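Long-range contacts in WbbM protein (Klebsiella pneumoniae, PDB 6U4B), which is a trimeric, bifunctional glycosyltransferase that probably builds O-antigen polysaccharide by adding sugars with two transferase modules carried on one chain: residues P296-A301 / N330-I335; N321-H326 / T409-D414; G149-L154 / E274-E279. All blocks are in the same frame, centred on the assembly; numbering follows the deposited sequence.

Interaction 1: residues P296-A301 / N330-I335; sequences PVFDSA and NKNYDI
Loop-on-strand packing brings the ring of Phe298 onto the side chain of Asn332, where the loop between strands 277-285 and 302-309 folds back over the start of strand 333-340. The Phe298 ring presents one face: Asn332 CB sits 3.6 Å from its centroid and only 12° off the ring normal, a CH-pi contact. The amide runs on from there over the same face, its plane tilted 25° from the ring, and ND2 comes within 3.4 Å of Phe298 CD1. From this position Asn332 ND2 gives a long and rather bent hydrogen bond, 3.3 Å, to Ser300 O, which lies somewhat off the amide plane. Ala301 CB packs against Asn332 CB at 3.6 Å. Asp334 CB borders the ring at its edge. With CG anti to the backbone N (chi1 -178°), the Asp334 carboxylate extends toward Val297, whose CG2 packs on Asp334 CG at 3.5 Å. A water finishes the join: it donates to Asp334 OD2 at 2.6 Å and accepts from Phe298 N at 3.1 Å. Outside the two segments the carboxylate meets Arg363 through OD1 and the Tyr399 hydroxyl through OD2. Backbone bonds from Asn332 and Asp334 to Val302 join this strand to parallel strand 302-309, in the Rossmann-like sheet expected of a GT8-family (GT-A) domain. The chemistry is thus mixed: the ring face and the bond to Ser300 O together probably restrain the amide's rotation, while the acid, gripped by an arginine, a tyrosine and a water, most likely stays ionised and anchors the loop through solvent.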
ATOM      1  N   PRO A 296     -13.489 -25.954  16.597  1.00 59.93           N
ATOM      2  CA  PRO A 296     -13.742 -25.035  15.483  1.00 56.54           C
ATOM      3  C   PRO A 296     -14.350 -23.731  15.978  1.00 57.39           C
ATOM      4  O   PRO A 296     -15.113 -23.702  16.947  1.00 59.63           O
ATOM      5  CB  PRO A 296     -14.723 -25.812  14.598  1.00 55.97           C
ATOM      6  CG  PRO A 296     -14.502 -27.251  14.954  1.00 56.76           C
ATOM      7  CD  PRO A 296     -14.162 -27.252  16.414  1.00 58.77           C
ATOM      8  N   VAL A 297     -13.991 -22.638  15.304  1.00 52.24           N
ATOM      9  CA  VAL A 297     -14.515 -21.324  15.655  1.00 57.01           C
ATOM     10  C   VAL A 297     -15.688 -20.907  14.773  1.00 58.92           C
ATOM     11  O   VAL A 297     -16.485 -20.051  15.187  1.00 63.53           O
ATOM     12  CB  VAL A 297     -13.405 -20.254  15.611  1.00 62.28           C
ATOM     13  CG1 VAL A 297     -12.463 -20.429  16.788  1.00 67.70           C
ATOM     14  CG2 VAL A 297     -12.641 -20.337  14.305  1.00 61.13           C
ATOM     15  N   PHE A 298     -15.816 -21.475  13.579  1.00 56.44           N
ATOM     16  CA  PHE A 298     -16.998 -21.315  12.748  1.00 60.87           C
ATOM     17  C   PHE A 298     -17.739 -22.642  12.669  1.00 62.97           C
ATOM     18  O   PHE A 298     -17.174 -23.708  12.927  1.00 64.23           O
ATOM     19  CB  PHE A 298     -16.637 -20.852  11.332  1.00 58.82           C
ATOM     20  CG  PHE A 298     -15.747 -19.645  11.289  1.00 58.03           C
ATOM     21  CD1 PHE A 298     -16.286 -18.370  11.248  1.00 59.92           C
ATOM     22  CD2 PHE A 298     -14.369 -19.786  11.265  1.00 53.43           C
ATOM     23  CE1 PHE A 298     -15.466 -17.258  11.198  1.00 59.29           C
ATOM     24  CE2 PHE A 298     -13.545 -18.680  11.215  1.00 52.60           C
ATOM     25  CZ  PHE A 298     -14.093 -17.415  11.181  1.00 55.79           C
ATOM     26  N   ASP A 299     -19.020 -22.569  12.301  1.00 68.22           N
ATOM     27  CA  ASP A 299     -19.762 -23.795  12.032  1.00 75.29           C
ATOM     28  C   ASP A 299     -19.227 -24.506  10.796  1.00 77.64           C
ATOM     29  O   ASP A 299     -19.192 -25.740  10.757  1.00 80.40           O
ATOM     30  CB  ASP A 299     -21.250 -23.494  11.864  1.00 81.04           C
ATOM     31  CG  ASP A 299     -22.054 -24.729  11.513  1.00 85.49           C
ATOM     32  OD1 ASP A 299     -22.335 -25.537  12.424  1.00 84.31           O
ATOM     33  OD2 ASP A 299     -22.396 -24.899  10.322  1.00 87.42           O
ATOM     34  N   SER A 300     -18.812 -23.749   9.783  1.00 78.77           N
ATOM     35  CA  SER A 300     -18.193 -24.313   8.592  1.00 79.58           C
ATOM     36  C   SER A 300     -17.103 -23.360   8.130  1.00 72.18           C
ATOM     37  O   SER A 300     -17.364 -22.169   7.934  1.00 72.12           O
ATOM     38  CB  SER A 300     -19.218 -24.534   7.477  1.00 87.26           C
ATOM     39  OG  SER A 300     -19.715 -23.298   6.995  1.00 93.37           O
ATOM     40  N   ALA A 301     -15.890 -23.880   7.961  1.00 65.08           N
ATOM     41  CA  ALA A 301     -14.760 -23.051   7.566  1.00 59.94           C
ATOM     42  C   ALA A 301     -13.699 -23.929   6.920  1.00 58.48           C
ATOM     43  O   ALA A 301     -13.809 -25.157   6.890  1.00 60.55           O
ATOM     44  CB  ALA A 301     -14.178 -22.294   8.762  1.00 54.74           C
ATOM     45  N   ASN A 330     -17.353 -15.604   0.593  1.00 66.63           N
ATOM     46  CA  ASN A 330     -18.450 -16.412   1.105  1.00 68.68           C
ATOM     47  C   ASN A 330     -17.975 -17.649   1.858  1.00 66.92           C
ATOM     48  O   ASN A 330     -18.782 -18.548   2.119  1.00 70.23           O
ATOM     49  CB  ASN A 330     -19.378 -16.821  -0.042  1.00 71.33           C
ATOM     50  CG  ASN A 330     -20.253 -15.677  -0.518  1.00 76.15           C
ATOM     51  OD1 ASN A 330     -20.160 -14.557  -0.014  1.00 77.09           O
ATOM     52  ND2 ASN A 330     -21.105 -15.953  -1.497  1.00 79.71           N
ATOM     53  N   LYS A 331     -16.695 -17.718   2.211  1.00 62.06           N
ATOM     54  CA  LYS A 331     -16.157 -18.808   3.009  1.00 60.16           C
ATOM     55  C   LYS A 331     -15.513 -18.251   4.272  1.00 59.98           C
ATOM     56  O   LYS A 331     -15.136 -17.077   4.339  1.00 57.62           O
ATOM     57  CB  LYS A 331     -15.121 -19.629   2.227  1.00 56.18           C
ATOM     58  CG  LYS A 331     -15.676 -20.386   1.035  1.00 57.37           C
ATOM     59  CD  LYS A 331     -14.584 -21.218   0.379  1.00 56.93           C
ATOM     60  CE  LYS A 331     -15.052 -21.809  -0.942  1.00 61.10           C
ATOM     61  NZ  LYS A 331     -13.955 -22.532  -1.640  1.00 60.86           N
ATOM     62  N   ASN A 332     -15.397 -19.113   5.277  1.00 57.63           N
ATOM     63  CA  ASN A 332     -14.693 -18.800   6.509  1.00 51.39           C
ATOM     64  C   ASN A 332     -13.380 -19.570   6.549  1.00 48.92           C
ATOM     65  O   ASN A 332     -13.261 -20.655   5.973  1.00 47.85           O
ATOM     66  CB  ASN A 332     -15.541 -19.140   7.734  1.00 51.56           C
ATOM     67  CG  ASN A 332     -16.837 -18.364   7.776  1.00 54.85           C
ATOM     68  OD1 ASN A 332     -16.908 -17.228   7.305  1.00 56.38           O
ATOM     69  ND2 ASN A 332     -17.875 -18.972   8.338  1.00 56.68           N
ATOM     70  N   TYR A 333     -12.387 -18.996   7.224  1.00 48.17           N
ATOM     71  CA  TYR A 333     -11.045 -19.563   7.256  1.00 46.09           C
ATOM     72  C   TYR A 333     -10.560 -19.614   8.697  1.00 48.18           C
ATOM     73  O   TYR A 333     -10.428 -18.573   9.351  1.00 45.65           O
ATOM     74  CB  TYR A 333     -10.088 -18.754   6.374  1.00 43.46           C
ATOM     75  CG  TYR A 333     -10.443 -18.824   4.902  1.00 44.09           C
ATOM     76  CD1 TYR A 333      -9.756 -19.668   4.039  1.00 44.39           C
ATOM     77  CD2 TYR A 333     -11.476 -18.053   4.380  1.00 41.58           C
ATOM     78  CE1 TYR A 333     -10.083 -19.737   2.695  1.00 47.68           C
ATOM     79  CE2 TYR A 333     -11.814 -18.119   3.043  1.00 44.94           C
ATOM     80  CZ  TYR A 333     -11.113 -18.959   2.203  1.00 48.63           C
ATOM     81  OH  TYR A 333     -11.448 -19.019   0.870  1.00 46.61           O
ATOM     82  N   ASP A 334     -10.297 -20.825   9.179  1.00 48.36           N
ATOM     83  CA  ASP A 334      -9.920 -21.107  10.563  1.00 41.64           C
ATOM     84  C   ASP A 334      -8.432 -21.451  10.562  1.00 42.41           C
ATOM     85  O   ASP A 334      -8.047 -22.607  10.380  1.00 43.04           O
ATOM     86  CB  ASP A 334     -10.780 -22.248  11.118  1.00 42.65           C
ATOM     87  CG  ASP A 334     -10.490 -22.569  12.582  1.00 42.81           C
ATOM     88  OD1 ASP A 334      -9.531 -22.022  13.166  1.00 40.16           O
ATOM     89  OD2 ASP A 334     -11.243 -23.387  13.151  1.00 42.85           O
ATOM     90  N   ILE A 335      -7.595 -20.437  10.762  1.00 40.17           N
ATOM     91  CA  ILE A 335      -6.148 -20.595  10.711  1.00 39.97           C
ATOM     92  C   ILE A 335      -5.631 -20.810  12.125  1.00 45.46           C
ATOM     93  O   ILE A 335      -5.947 -20.034  13.036  1.00 43.02           O
ATOM     94  CB  ILE A 335      -5.472 -19.379  10.058  1.00 37.63           C
ATOM     95  CG1 ILE A 335      -6.098 -19.083   8.693  1.00 40.63           C
ATOM     96  CG2 ILE A 335      -3.981 -19.622   9.917  1.00 32.98           C
ATOM     97  CD1 ILE A 335      -5.450 -17.926   7.958  1.00 37.40           C
TER
HETATM   98  O   HOH W   1     -13.724 -23.431  12.345  1.00 45.13           O

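Interaction 2: residues N321-H326 / T409-D414; sequences NSIIRH and TVVKAD
Ser322 opens the contact, its OG accepting a nearly straight hydrogen bond from Val411 N (2.9 Å, 168° at the hydrogen). Its chi1 of 82° sets the hydroxyl between the backbone N and the carbonyl carbon, where OG also bonds to Leu319 O one turn back. The helix and the strand thus both hold OG. Next along the helix, Ile323 sets its CG1 against the CG2 methyl of Val411, and its carbonyl receives a water that also donates to Ala413 O. His326 then leaves the helix. The imidazole rests flat on the peptide joining Lys412 and Ala413: Lys412 C is 3.4 Å above the centre of the ring, and Ala413 N is shifted toward the rim. Because Lys412 O comes over the face, its 3.3 Å approach to His326 ND1 is no hydrogen bond. At the ring edge, NE2 meets a water 3.0 Å away, and this water donates to Val411 O; a second water, held by weak bonds, lies between NE2 and Lys412 NZ, which is salt-bridged to Asp578. His326 O closes the walk with a CA-H...O contact to Asp414 CA at 3.3 Å. The last helical turn, 321-325, runs 7° from parallel to strand 409-411, axes 7.1 Å apart. Val410 pairs the strand with Ile559 of strand 558-560, and Asn582 of helix 576-583 packs on Ser322 and Val410. The side chain of Val410 is about 8 Å from those of the magnesium ligands Asp408 and His560; Asp406 joins Asp408 in the DXD-type metal motif just before the strand.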
ATOM      1  N   ASN A 321      -1.023 -13.717   4.786  1.00 37.51           N
ATOM      2  CA  ASN A 321      -1.516 -12.630   3.951  1.00 41.85           C
ATOM      3  C   ASN A 321      -1.921 -13.139   2.571  1.00 42.97           C
ATOM      4  O   ASN A 321      -2.935 -12.700   2.016  1.00 37.39           O
ATOM      5  CB  ASN A 321      -0.463 -11.531   3.837  1.00 44.41           C
ATOM      6  CG  ASN A 321      -1.052 -10.150   4.014  1.00 50.60           C
ATOM      7  OD1 ASN A 321      -2.159 -10.002   4.530  1.00 54.46           O
ATOM      8  ND2 ASN A 321      -0.316  -9.131   3.589  1.00 50.78           N
ATOM      9  N   SER A 322      -1.158 -14.083   2.011  1.00 36.06           N
ATOM     10  CA  SER A 322      -1.532 -14.647   0.717  1.00 41.17           C
ATOM     11  C   SER A 322      -2.835 -15.430   0.818  1.00 44.46           C
ATOM     12  O   SER A 322      -3.648 -15.414  -0.115  1.00 43.00           O
ATOM     13  CB  SER A 322      -0.409 -15.535   0.169  1.00 40.82           C
ATOM     14  OG  SER A 322      -0.445 -16.845   0.721  1.00 37.14           O
ATOM     15  N   ILE A 323      -3.053 -16.119   1.940  1.00 41.72           N
ATOM     16  CA  ILE A 323      -4.305 -16.843   2.134  1.00 41.39           C
ATOM     17  C   ILE A 323      -5.475 -15.868   2.183  1.00 46.19           C
ATOM     18  O   ILE A 323      -6.530 -16.107   1.581  1.00 51.89           O
ATOM     19  CB  ILE A 323      -4.231 -17.708   3.406  1.00 41.76           C
ATOM     20  CG1 ILE A 323      -3.157 -18.786   3.257  1.00 43.78           C
ATOM     21  CG2 ILE A 323      -5.588 -18.334   3.708  1.00 38.69           C
ATOM     22  CD1 ILE A 323      -2.932 -19.603   4.508  1.00 44.11           C
ATOM     23  N   ILE A 324      -5.302 -14.749   2.892  1.00 45.17           N
ATOM     24  CA  ILE A 324      -6.359 -13.743   2.980  1.00 44.84           C
ATOM     25  C   ILE A 324      -6.645 -13.137   1.613  1.00 45.48           C
ATOM     26  O   ILE A 324      -7.807 -12.913   1.245  1.00 44.27           O
ATOM     27  CB  ILE A 324      -5.978 -12.657   4.003  1.00 47.15           C
ATOM     28  CG1 ILE A 324      -5.943 -13.244   5.416  1.00 48.84           C
ATOM     29  CG2 ILE A 324      -6.940 -11.481   3.916  1.00 47.53           C
ATOM     30  CD1 ILE A 324      -5.487 -12.265   6.461  1.00 51.87           C
ATOM     31  N   ARG A 325      -5.597 -12.856   0.838  1.00 50.26           N
ATOM     32  CA  ARG A 325      -5.792 -12.144  -0.422  1.00 55.27           C
ATOM     33  C   ARG A 325      -6.525 -12.991  -1.454  1.00 50.74           C
ATOM     34  O   ARG A 325      -7.193 -12.445  -2.336  1.00 47.07           O
ATOM     35  CB  ARG A 325      -4.449 -11.676  -0.970  1.00 64.68           C
ATOM     36  CG  ARG A 325      -3.789 -10.597  -0.116  1.00 77.96           C
ATOM     37  CD  ARG A 325      -2.475 -10.118  -0.709  1.00 86.51           C
ATOM     38  NE  ARG A 325      -2.678  -9.296  -1.897  1.00 91.66           N
ATOM     39  CZ  ARG A 325      -2.640  -9.757  -3.143  1.00 92.99           C
ATOM     40  NH1 ARG A 325      -2.836  -8.932  -4.162  1.00 94.82           N
ATOM     41  NH2 ARG A 325      -2.403 -11.042  -3.372  1.00 90.18           N
ATOM     42  N   HIS A 326      -6.438 -14.315  -1.343  1.00 49.83           N
ATOM     43  CA  HIS A 326      -7.115 -15.235  -2.247  1.00 50.96           C
ATOM     44  C   HIS A 326      -8.303 -15.925  -1.588  1.00 54.03           C
ATOM     45  O   HIS A 326      -8.806 -16.919  -2.118  1.00 56.97           O
ATOM     46  CB  HIS A 326      -6.124 -16.271  -2.785  1.00 50.96           C
ATOM     47  CG  HIS A 326      -5.047 -15.681  -3.642  1.00 51.73           C
ATOM     48  ND1 HIS A 326      -5.220 -15.433  -4.988  1.00 53.05           N
ATOM     49  CD2 HIS A 326      -3.787 -15.284  -3.345  1.00 51.28           C
ATOM     50  CE1 HIS A 326      -4.111 -14.912  -5.483  1.00 52.42           C
ATOM     51  NE2 HIS A 326      -3.226 -14.811  -4.507  1.00 54.58           N
ATOM     52  N   THR A 409       5.837 -20.839   2.194  1.00 37.29           N
ATOM     53  CA  THR A 409       5.031 -20.866   0.983  1.00 40.86           C
ATOM     54  C   THR A 409       4.228 -19.575   0.872  1.00 41.22           C
ATOM     55  O   THR A 409       4.084 -18.821   1.837  1.00 41.69           O
ATOM     56  CB  THR A 409       4.063 -22.058   0.968  1.00 38.05           C
ATOM     57  OG1 THR A 409       3.101 -21.900   2.020  1.00 34.47           O
ATOM     58  CG2 THR A 409       4.808 -23.378   1.160  1.00 37.36           C
ATOM     59  N   VAL A 410       3.706 -19.331  -0.329  1.00 36.09           N
ATOM     60  CA  VAL A 410       2.617 -18.390  -0.554  1.00 36.95           C
ATOM     61  C   VAL A 410       1.629 -19.059  -1.498  1.00 35.83           C
ATOM     62  O   VAL A 410       2.028 -19.793  -2.408  1.00 35.56           O
ATOM     63  CB  VAL A 410       3.094 -17.036  -1.135  1.00 42.73           C
ATOM     64  CG1 VAL A 410       3.987 -16.295  -0.146  1.00 43.78           C
ATOM     65  CG2 VAL A 410       3.800 -17.222  -2.472  1.00 41.64           C
ATOM     66  N   VAL A 411       0.341 -18.825  -1.274  1.00 33.19           N
ATOM     67  CA  VAL A 411      -0.693 -19.390  -2.130  1.00 33.78           C
ATOM     68  C   VAL A 411      -1.073 -18.366  -3.188  1.00 36.26           C
ATOM     69  O   VAL A 411      -0.968 -17.150  -2.982  1.00 34.31           O
ATOM     70  CB  VAL A 411      -1.928 -19.846  -1.325  1.00 30.85           C
ATOM     71  CG1 VAL A 411      -1.511 -20.819  -0.229  1.00 33.55           C
ATOM     72  CG2 VAL A 411      -2.660 -18.652  -0.743  1.00 33.54           C
ATOM     73  N   LYS A 412      -1.496 -18.868  -4.348  1.00 41.03           N
ATOM     74  CA  LYS A 412      -2.018 -18.038  -5.427  1.00 45.60           C
ATOM     75  C   LYS A 412      -3.481 -18.344  -5.712  1.00 47.74           C
ATOM     76  O   LYS A 412      -4.001 -17.928  -6.755  1.00 48.00           O
ATOM     77  CB  LYS A 412      -1.188 -18.230  -6.700  1.00 46.99           C
ATOM     78  CG  LYS A 412       0.313 -18.093  -6.497  1.00 54.74           C
ATOM     79  CD  LYS A 412       0.736 -16.638  -6.392  1.00 57.11           C
ATOM     80  CE  LYS A 412       0.548 -15.920  -7.717  1.00 58.80           C
ATOM     81  NZ  LYS A 412       1.117 -14.547  -7.685  1.00 58.56           N
ATOM     82  N   ALA A 413      -4.156 -19.061  -4.815  1.00 44.51           N
ATOM     83  CA  ALA A 413      -5.523 -19.493  -5.050  1.00 43.17           C
ATOM     84  C   ALA A 413      -6.211 -19.725  -3.713  1.00 42.57           C
ATOM     85  O   ALA A 413      -5.577 -19.746  -2.655  1.00 40.21           O
ATOM     86  CB  ALA A 413      -5.567 -20.764  -5.909  1.00 42.81           C
ATOM     87  N   ASP A 414      -7.527 -19.895  -3.778  1.00 44.34           N
ATOM     88  CA  ASP A 414      -8.321 -20.191  -2.594  1.00 44.48           C
ATOM     89  C   ASP A 414      -7.956 -21.575  -2.065  1.00 47.69           C
ATOM     90  O   ASP A 414      -8.111 -22.576  -2.773  1.00 47.89           O
ATOM     91  CB  ASP A 414      -9.808 -20.110  -2.943  1.00 48.76           C
ATOM     92  CG  ASP A 414     -10.714 -20.417  -1.763  1.00 53.49           C
ATOM     93  OD1 ASP A 414     -10.219 -20.532  -0.622  1.00 56.21           O
ATOM     94  OD2 ASP A 414     -11.937 -20.541  -1.986  1.00 57.31           O
TER
HETATM   95  O   HOH W   2      -6.843 -18.858   0.237  1.00 43.20           O
HETATM   96  O   HOH W   3      -0.432 -14.477  -3.587  1.00 42.19           O
HETATM   97  O   HOH W   4      -1.688 -13.426  -6.480  1.00 64.73           O

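Interaction 3: residues G149-L154 / E274-E279; sequences GIDILL and ELKVKE
Strands 152-154 and 277-279 run parallel, 4.9 Å apart at their closest and 16° from exact alignment, with Ile152 opposite Val277, Leu153 opposite Lys278 and Leu154 opposite Glu279. Lys278 N donates to Ile152 O, and Lys278 O receives a weak bond from Leu154 N. Just ahead of this regular pairing, Lys276 O takes two donors, Asp151 N at 3.0 Å and Ile152 N at 3.3 Å, a bifurcated acceptor where the pairing starts. The Asp151 side chain reinforces the irregular end: OD1 turns its anti lone pair, the one away from OD2, to Lys276 N, making a 3.0 Å bond that is almost straight at 170°. OD2 is left to a salt bridge with Arg219. Glu274 OE1 approaches Asp151 OD1, but that glutamate is poorly ordered, and the meeting of two acids carries little weight. On the Leu153-Lys278 face, Ile150 crosses the lysine at about a right angle, its CG1 3.7 Å from Lys278 CE; a bend at chi3 (-73°) turns the amine off to Cys146 O. Leu153 lies beside the same lysine, pointing the same way. On the other face, that of Ile152, Val277 and Leu154, Leu154 CD2 presses on Val277 CG1 at 3.5 Å, tighter than usual for two methyls. Ile152 CD1 meets Leu275 CD2 obliquely at 3.9 Å, and Leu275 CD1 reaches Asp151 CB at 3.6 Å. Strand 216-219 flanks strand 152-159 as an antiparallel partner, and strand 277-285 carries the mixed sheet on to 122-125. Helix 220-240 sends Ile222 onto Ile152 and Leu275, while helix 253-272 meets Leu275 with Leu269 and Leu154 with Phe262 and Ile266.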
ATOM      1  N   GLY A 149     -24.396 -32.782  53.075  1.00 95.23           N
ATOM      2  CA  GLY A 149     -24.928 -31.767  53.968  1.00 91.68           C
ATOM      3  C   GLY A 149     -23.876 -30.792  54.451  1.00 85.97           C
ATOM      4  O   GLY A 149     -23.984 -30.249  55.554  1.00 86.54           O
ATOM      5  N   ILE A 150     -22.859 -30.557  53.628  1.00 77.83           N
ATOM      6  CA  ILE A 150     -21.719 -29.730  54.000  1.00 70.31           C
ATOM      7  C   ILE A 150     -21.890 -28.344  53.397  1.00 66.11           C
ATOM      8  O   ILE A 150     -22.424 -28.182  52.294  1.00 65.47           O
ATOM      9  CB  ILE A 150     -20.396 -30.383  53.544  1.00 67.48           C
ATOM     10  CG1 ILE A 150     -20.358 -31.853  53.958  1.00 67.00           C
ATOM     11  CG2 ILE A 150     -19.197 -29.648  54.133  1.00 66.07           C
ATOM     12  CD1 ILE A 150     -20.472 -32.069  55.458  1.00 62.30           C
ATOM     13  N   ASP A 151     -21.432 -27.331  54.132  1.00 64.05           N
ATOM     14  CA  ASP A 151     -21.470 -25.958  53.642  1.00 66.52           C
ATOM     15  C   ASP A 151     -20.222 -25.599  52.842  1.00 65.30           C
ATOM     16  O   ASP A 151     -20.323 -25.031  51.749  1.00 65.32           O
ATOM     17  CB  ASP A 151     -21.638 -24.981  54.809  1.00 70.37           C
ATOM     18  CG  ASP A 151     -22.956 -25.158  55.539  1.00 75.62           C
ATOM     19  OD1 ASP A 151     -22.937 -25.597  56.708  1.00 76.53           O
ATOM     20  OD2 ASP A 151     -24.016 -24.862  54.939  1.00 78.75           O
ATOM     21  N   ILE A 152     -19.044 -25.924  53.370  1.00 65.16           N
ATOM     22  CA  ILE A 152     -17.773 -25.571  52.746  1.00 61.72           C
ATOM     23  C   ILE A 152     -16.832 -26.763  52.840  1.00 57.88           C
ATOM     24  O   ILE A 152     -16.679 -27.352  53.916  1.00 54.52           O
ATOM     25  CB  ILE A 152     -17.123 -24.338  53.407  1.00 60.05           C
ATOM     26  CG1 ILE A 152     -18.006 -23.100  53.249  1.00 65.79           C
ATOM     27  CG2 ILE A 152     -15.740 -24.078  52.818  1.00 54.85           C
ATOM     28  CD1 ILE A 152     -17.461 -21.882  53.951  1.00 67.19           C
ATOM     29  N   LEU A 153     -16.195 -27.107  51.721  1.00 56.87           N
ATOM     30  CA  LEU A 153     -15.134 -28.104  51.682  1.00 56.92           C
ATOM     31  C   LEU A 153     -13.847 -27.422  51.243  1.00 57.93           C
ATOM     32  O   LEU A 153     -13.874 -26.518  50.401  1.00 58.00           O
ATOM     33  CB  LEU A 153     -15.475 -29.261  50.732  1.00 55.31           C
ATOM     34  CG  LEU A 153     -16.796 -30.007  50.952  1.00 63.33           C
ATOM     35  CD1 LEU A 153     -17.956 -29.323  50.234  1.00 65.37           C
ATOM     36  CD2 LEU A 153     -16.665 -31.450  50.508  1.00 68.06           C
ATOM     37  N   LEU A 154     -12.720 -27.855  51.814  1.00 57.03           N
ATOM     38  CA  LEU A 154     -11.440 -27.207  51.546  1.00 56.72           C
ATOM     39  C   LEU A 154     -10.303 -28.053  52.117  1.00 49.32           C
ATOM     40  O   LEU A 154     -10.566 -29.038  52.815  1.00 49.85           O
ATOM     41  CB  LEU A 154     -11.433 -25.777  52.112  1.00 60.99           C
ATOM     42  CG  LEU A 154     -11.440 -25.441  53.604  1.00 64.04           C
ATOM     43  CD1 LEU A 154     -11.337 -23.930  53.770  1.00 59.75           C
ATOM     44  CD2 LEU A 154     -12.687 -25.948  54.282  1.00 66.25           C
ATOM     45  N   GLU A 274     -23.916 -21.871  63.016  1.00100.04           N
ATOM     46  CA  GLU A 274     -23.506 -23.138  62.433  1.00106.69           C
ATOM     47  C   GLU A 274     -22.609 -22.915  61.220  1.00104.36           C
ATOM     48  O   GLU A 274     -22.700 -21.900  60.526  1.00110.02           O
ATOM     49  CB  GLU A 274     -24.733 -23.957  62.021  1.00118.48           C
ATOM     50  CG  GLU A 274     -25.701 -23.219  61.093  1.00128.65           C
ATOM     51  CD  GLU A 274     -25.267 -23.228  59.632  1.00134.49           C
ATOM     52  OE1 GLU A 274     -24.465 -24.107  59.249  1.00135.88           O
ATOM     53  OE2 GLU A 274     -25.728 -22.352  58.869  1.00136.68           O
ATOM     54  N   LEU A 275     -21.727 -23.881  60.981  1.00 92.21           N
ATOM     55  CA  LEU A 275     -21.064 -24.041  59.692  1.00 82.57           C
ATOM     56  C   LEU A 275     -20.392 -25.405  59.648  1.00 78.62           C
ATOM     57  O   LEU A 275     -19.547 -25.716  60.494  1.00 75.82           O
ATOM     58  CB  LEU A 275     -20.040 -22.937  59.428  1.00 76.44           C
ATOM     59  CG  LEU A 275     -19.765 -22.755  57.932  1.00 70.86           C
ATOM     60  CD1 LEU A 275     -21.055 -22.403  57.200  1.00 68.27           C
ATOM     61  CD2 LEU A 275     -18.701 -21.701  57.687  1.00 66.71           C
ATOM     62  N   LYS A 276     -20.771 -26.232  58.679  1.00 76.08           N
ATOM     63  CA  LYS A 276     -20.245 -27.585  58.552  1.00 75.28           C
ATOM     64  C   LYS A 276     -19.121 -27.575  57.520  1.00 69.39           C
ATOM     65  O   LYS A 276     -19.357 -27.337  56.331  1.00 68.46           O
ATOM     66  CB  LYS A 276     -21.357 -28.563  58.181  1.00 76.89           C
ATOM     67  CG  LYS A 276     -22.390 -28.698  59.287  1.00 78.67           C
ATOM     68  CD  LYS A 276     -23.462 -29.716  58.962  1.00 82.43           C
ATOM     69  CE  LYS A 276     -24.243 -30.080  60.214  1.00 88.92           C
ATOM     70  NZ  LYS A 276     -24.568 -28.877  61.036  1.00 91.49           N
ATOM     71  N   VAL A 277     -17.903 -27.823  57.988  1.00 71.51           N
ATOM     72  CA  VAL A 277     -16.695 -27.775  57.176  1.00 69.20           C
ATOM     73  C   VAL A 277     -16.128 -29.184  57.087  1.00 71.50           C
ATOM     74  O   VAL A 277     -16.023 -29.883  58.104  1.00 76.44           O
ATOM     75  CB  VAL A 277     -15.667 -26.800  57.777  1.00 71.79           C
ATOM     76  CG1 VAL A 277     -14.297 -27.021  57.171  1.00 72.52           C
ATOM     77  CG2 VAL A 277     -16.124 -25.359  57.585  1.00 71.05           C
ATOM     78  N   LYS A 278     -15.776 -29.609  55.875  1.00 68.30           N
ATOM     79  CA  LYS A 278     -15.153 -30.911  55.654  1.00 68.47           C
ATOM     80  C   LYS A 278     -13.778 -30.683  55.041  1.00 62.12           C
ATOM     81  O   LYS A 278     -13.670 -30.248  53.889  1.00 59.29           O
ATOM     82  CB  LYS A 278     -16.015 -31.803  54.761  1.00 73.38           C
ATOM     83  CG  LYS A 278     -15.504 -33.237  54.665  1.00 77.45           C
ATOM     84  CD  LYS A 278     -16.351 -34.097  53.731  1.00 83.71           C
ATOM     85  CE  LYS A 278     -17.702 -34.436  54.343  1.00 87.37           C
ATOM     86  NZ  LYS A 278     -18.458 -35.406  53.499  1.00 89.16           N
ATOM     87  N   GLU A 279     -12.733 -30.971  55.812  1.00 57.12           N
ATOM     88  CA  GLU A 279     -11.368 -30.826  55.330  1.00 62.89           C
ATOM     89  C   GLU A 279     -10.959 -32.063  54.541  1.00 64.85           C
ATOM     90  O   GLU A 279     -11.132 -33.194  55.006  1.00 64.74           O
ATOM     91  CB  GLU A 279     -10.408 -30.597  56.498  1.00 64.62           C
ATOM     92  CG  GLU A 279     -10.570 -29.240  57.164  1.00 65.05           C
ATOM     93  CD  GLU A 279      -9.661 -29.059  58.365  1.00 69.56           C
ATOM     94  OE1 GLU A 279      -9.829 -28.058  59.092  1.00 68.59           O
ATOM     95  OE2 GLU A 279      -8.778 -29.915  58.584  1.00 73.38           O
TER

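In the fold
Interaction 3 closes first along the chain and stands apart, in the mixed sheet that holds strands 152-159 and 277-285; its centre is about 47 Å from that of interaction 1 and about 59 Å from that of interaction 2, on the opposite side of the chain's centre from the latter. Interactions 1 and 2 alternate in sequence, centres about 16 Å apart, in the part assigned largely to GT8. They share the beta-alpha-beta crossover of strand 302-309, helix 313-325 and strand 333-340, and they meet at Asp414, which takes a salt bridge from Lys331 and a probable hydrogen bond from Tyr333. The spacing fits two transferase modules in one polypeptide, with the magnesium site near interaction 2.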